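Local coordinates for protein S-adenosylmethionine dependent methyltransferase (Mesorhizobium loti, PDB 3BKW) that probably transfers methyl groups from S-adenosylmethionine to an acceptor, at residues Leu101-Asp106 and Phe127-Gln132. Numbering follows the deposited sequence. Where two conformers were deposited one is given.
Sequences LHLPQD and FRTVHQ. With EDO (1,2-ethanediol), chain E.
The carbonyl oxygen of Gln132 draws three partners from or beside the facing loop: the amide of Asp106 donates to it in the carbonyl plane (N to O 2.9 Å), a water donates a second bond, and CA of Gln105 adds a longer C-H···O contact. Such a grip illustrates how the end of a helix, where carbonyls run out of partners along their own chain, can be tied to a passing loop. The side chain of Gln132 makes the reciprocal bond. With CG lodged between the backbone N and the carbonyl carbon (chi1 65°) and a further bend at chi2, its amide folds back so that NE2 donates both to a lone pair of Thr129 O, one turn earlier, and to O of Leu103 in the loop. Gln132 NE2 lies 2.9 Å from Leu103 O, and the bond is nearly straight, although the donor stands well above the Leu103 carbonyl plane. Two acceptors thus fix the rotation of the amide, while the extended side chain of Gln105 crosses that of Gln132 at about a right angle, its CB lying 3.4 Å from OE1 of Gln132. A leucine in place of Gln132 would probably leave the carbonyls of Leu103 and Thr129 without this shared donor, with the Asp106 bond remaining to hold this part of the loop. Farther back, CG2 of Thr129 lies against CG and CD2 of Leu101, both 4.0 Å away, and two waters each bridge OG1 of Thr129 to O of Leu101. OG1 also bonds Arg125 O within the helix. The loop holding 101-106 connects strand 91-95 to strand 108-114 of the Rossmann-like methyltransferase sheet and runs beside helix 123-133; Leu101 and Val130 reach inward to Leu50 on strand 46-50, Val130 also meets Phe140 on strand 138-145, and Asp106 OD1 bonds Ser135 just beyond the helix.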
loop_
_atom_site.group_PDB
_atom_site.type_symbol
_atom_site.label_atom_id
_atom_site.label_comp_id
_atom_site.label_asym_id
_atom_site.label_seq_id
_atom_site.Cartn_x
_atom_site.Cartn_y
_atom_site.Cartn_z
ATOM N N LEU A 101 21.418 -9.952 10.082
ATOM C CA LEU A 101 20.745 -9.950 11.369
ATOM C C LEU A 101 20.368 -11.334 11.885
ATOM O O LEU A 101 19.798 -12.148 11.148
ATOM C CB LEU A 101 19.463 -9.106 11.289
ATOM C CG LEU A 101 18.595 -8.913 12.550
ATOM C CD1 LEU A 101 19.322 -8.075 13.601
ATOM C CD2 LEU A 101 17.227 -8.302 12.209
ATOM N N HIS A 102 20.698 -11.556 13.159
ATOM C CA HIS A 102 20.316 -12.755 13.877
ATOM C C HIS A 102 19.610 -12.284 15.147
ATOM O O HIS A 102 20.051 -11.333 15.790
ATOM C CB HIS A 102 21.535 -13.634 14.152
ATOM C CG HIS A 102 22.156 -14.192 12.906
ATOM N ND1 HIS A 102 23.174 -13.553 12.230
ATOM C CD2 HIS A 102 21.879 -15.312 12.194
ATOM C CE1 HIS A 102 23.508 -14.262 11.166
ATOM N NE2 HIS A 102 22.738 -15.333 11.121
ATOM N N LEU A 103 18.481 -12.917 15.467
ATOM C CA LEU A 103 17.711 -12.591 16.658
ATOM C C LEU A 103 17.274 -13.891 17.314
ATOM O O LEU A 103 16.952 -14.854 16.595
ATOM C CB LEU A 103 16.481 -11.729 16.330
ATOM C CG LEU A 103 16.665 -10.260 15.915
ATOM C CD1 LEU A 103 15.301 -9.641 15.560
ATOM C CD2 LEU A 103 17.344 -9.460 17.018
ATOM N N PRO A 104 17.255 -13.933 18.667
ATOM C CA PRO A 104 16.770 -15.117 19.346
ATOM C C PRO A 104 15.272 -15.297 19.112
ATOM O O PRO A 104 14.526 -14.317 19.048
ATOM C CB PRO A 104 17.073 -14.829 20.823
ATOM C CG PRO A 104 17.106 -13.386 20.919
ATOM C CD PRO A 104 17.677 -12.902 19.641
ATOM N N GLN A 105 14.856 -16.546 18.970
ATOM C CA GLN A 105 13.474 -16.896 18.657
ATOM C C GLN A 105 12.534 -16.595 19.821
ATOM O O GLN A 105 12.946 -16.723 20.978
ATOM C CB GLN A 105 13.400 -18.396 18.339
ATOM C CG GLN A 105 12.072 -18.890 17.797
ATOM C CD GLN A 105 12.034 -20.410 17.597
ATOM O OE1 GLN A 105 13.039 -21.107 17.761
ATOM N NE2 GLN A 105 10.859 -20.920 17.239
ATOM N N ASP A 106 11.308 -16.153 19.503
ATOM C CA ASP A 106 10.231 -15.975 20.491
ATOM C C ASP A 106 10.670 -15.114 21.698
ATOM O O ASP A 106 10.346 -15.419 22.853
ATOM C CB ASP A 106 9.802 -17.407 20.912
ATOM C CG ASP A 106 8.548 -17.458 21.762
ATOM O OD1 ASP A 106 7.692 -16.579 21.656
ATOM O OD2 ASP A 106 8.417 -18.424 22.547
ATOM N N PHE A 127 12.755 -9.602 7.310
ATOM C CA PHE A 127 11.375 -9.838 7.745
ATOM C C PHE A 127 11.197 -11.233 8.352
ATOM O O PHE A 127 10.540 -11.388 9.381
ATOM C CB PHE A 127 10.374 -9.696 6.581
ATOM C CG PHE A 127 10.210 -8.303 6.011
ATOM C CD1 PHE A 127 10.557 -7.150 6.716
ATOM C CD2 PHE A 127 9.573 -8.148 4.780
ATOM C CE1 PHE A 127 10.338 -5.882 6.179
ATOM C CE2 PHE A 127 9.351 -6.888 4.229
ATOM C CZ PHE A 127 9.714 -5.754 4.931
ATOM N N ARG A 128 11.771 -12.252 7.718
ATOM C CA ARG A 128 11.683 -13.623 8.254
ATOM C C ARG A 128 12.364 -13.743 9.612
ATOM O O ARG A 128 11.856 -14.425 10.505
ATOM C CB ARG A 128 12.232 -14.652 7.278
ATOM C CG ARG A 128 11.427 -14.707 5.990
ATOM C CD ARG A 128 11.946 -15.780 5.057
ATOM N NE ARG A 128 13.338 -15.628 4.566
ATOM C CZ ARG A 128 13.715 -15.076 3.407
ATOM N NH1 ARG A 128 12.838 -14.543 2.574
ATOM N NH2 ARG A 128 15.012 -15.049 3.079
ATOM N N THR A 129 13.486 -13.049 9.768
ATOM C CA THR A 129 14.230 -13.022 11.029
ATOM C C THR A 129 13.414 -12.351 12.125
ATOM O O THR A 129 13.316 -12.876 13.248
ATOM C CB THR A 129 15.596 -12.349 10.821
ATOM O OG1 THR A 129 16.364 -13.181 9.943
ATOM C CG2 THR A 129 16.366 -12.185 12.122
ATOM N N VAL A 130 12.808 -11.214 11.796
ATOM C CA VAL A 130 11.942 -10.511 12.746
ATOM C C VAL A 130 10.728 -11.378 13.095
ATOM O O VAL A 130 10.368 -11.486 14.270
ATOM C CB VAL A 130 11.569 -9.098 12.239
ATOM C CG1 VAL A 130 10.497 -8.435 13.151
ATOM C CG2 VAL A 130 12.814 -8.209 12.157
ATOM N N HIS A 131 10.129 -12.028 12.095
ATOM C CA HIS A 131 8.962 -12.882 12.345
ATOM C C HIS A 131 9.268 -13.963 13.394
ATOM O O HIS A 131 8.516 -14.108 14.357
ATOM C CB HIS A 131 8.432 -13.495 11.042
ATOM C CG HIS A 131 7.206 -14.331 11.220
ATOM N ND1 HIS A 131 7.259 -15.671 11.537
ATOM C CD2 HIS A 131 5.896 -14.025 11.096
ATOM C CE1 HIS A 131 6.031 -16.152 11.610
ATOM N NE2 HIS A 131 5.185 -15.173 11.351
ATOM N N GLN A 132 10.378 -14.683 13.241
ATOM C CA GLN A 132 10.727 -15.750 14.214
ATOM C C GLN A 132 11.111 -15.224 15.613
ATOM O O GLN A 132 10.933 -15.935 16.606
ATOM C CB GLN A 132 11.775 -16.727 13.659
ATOM C CG GLN A 132 13.162 -16.187 13.373
ATOM C CD GLN A 132 14.066 -16.089 14.590
ATOM O OE1 GLN A 132 14.227 -17.061 15.340
ATOM N NE2 GLN A 132 14.697 -14.935 14.766
HETATM C C1 EDO E . 15.057 -13.426 -0.760
HETATM O O1 EDO E . 14.957 -13.179 0.644
HETATM C C2 EDO E . 14.425 -14.774 -1.095
HETATM O O2 EDO E . 13.058 -14.870 -0.649
HETATM O O HOH W 1 18.530 -14.672 10.975
HETATM O O HOH W 2 18.339 -11.685 8.879
HETATM O O HOH W 3 9.312 -18.038 16.501
#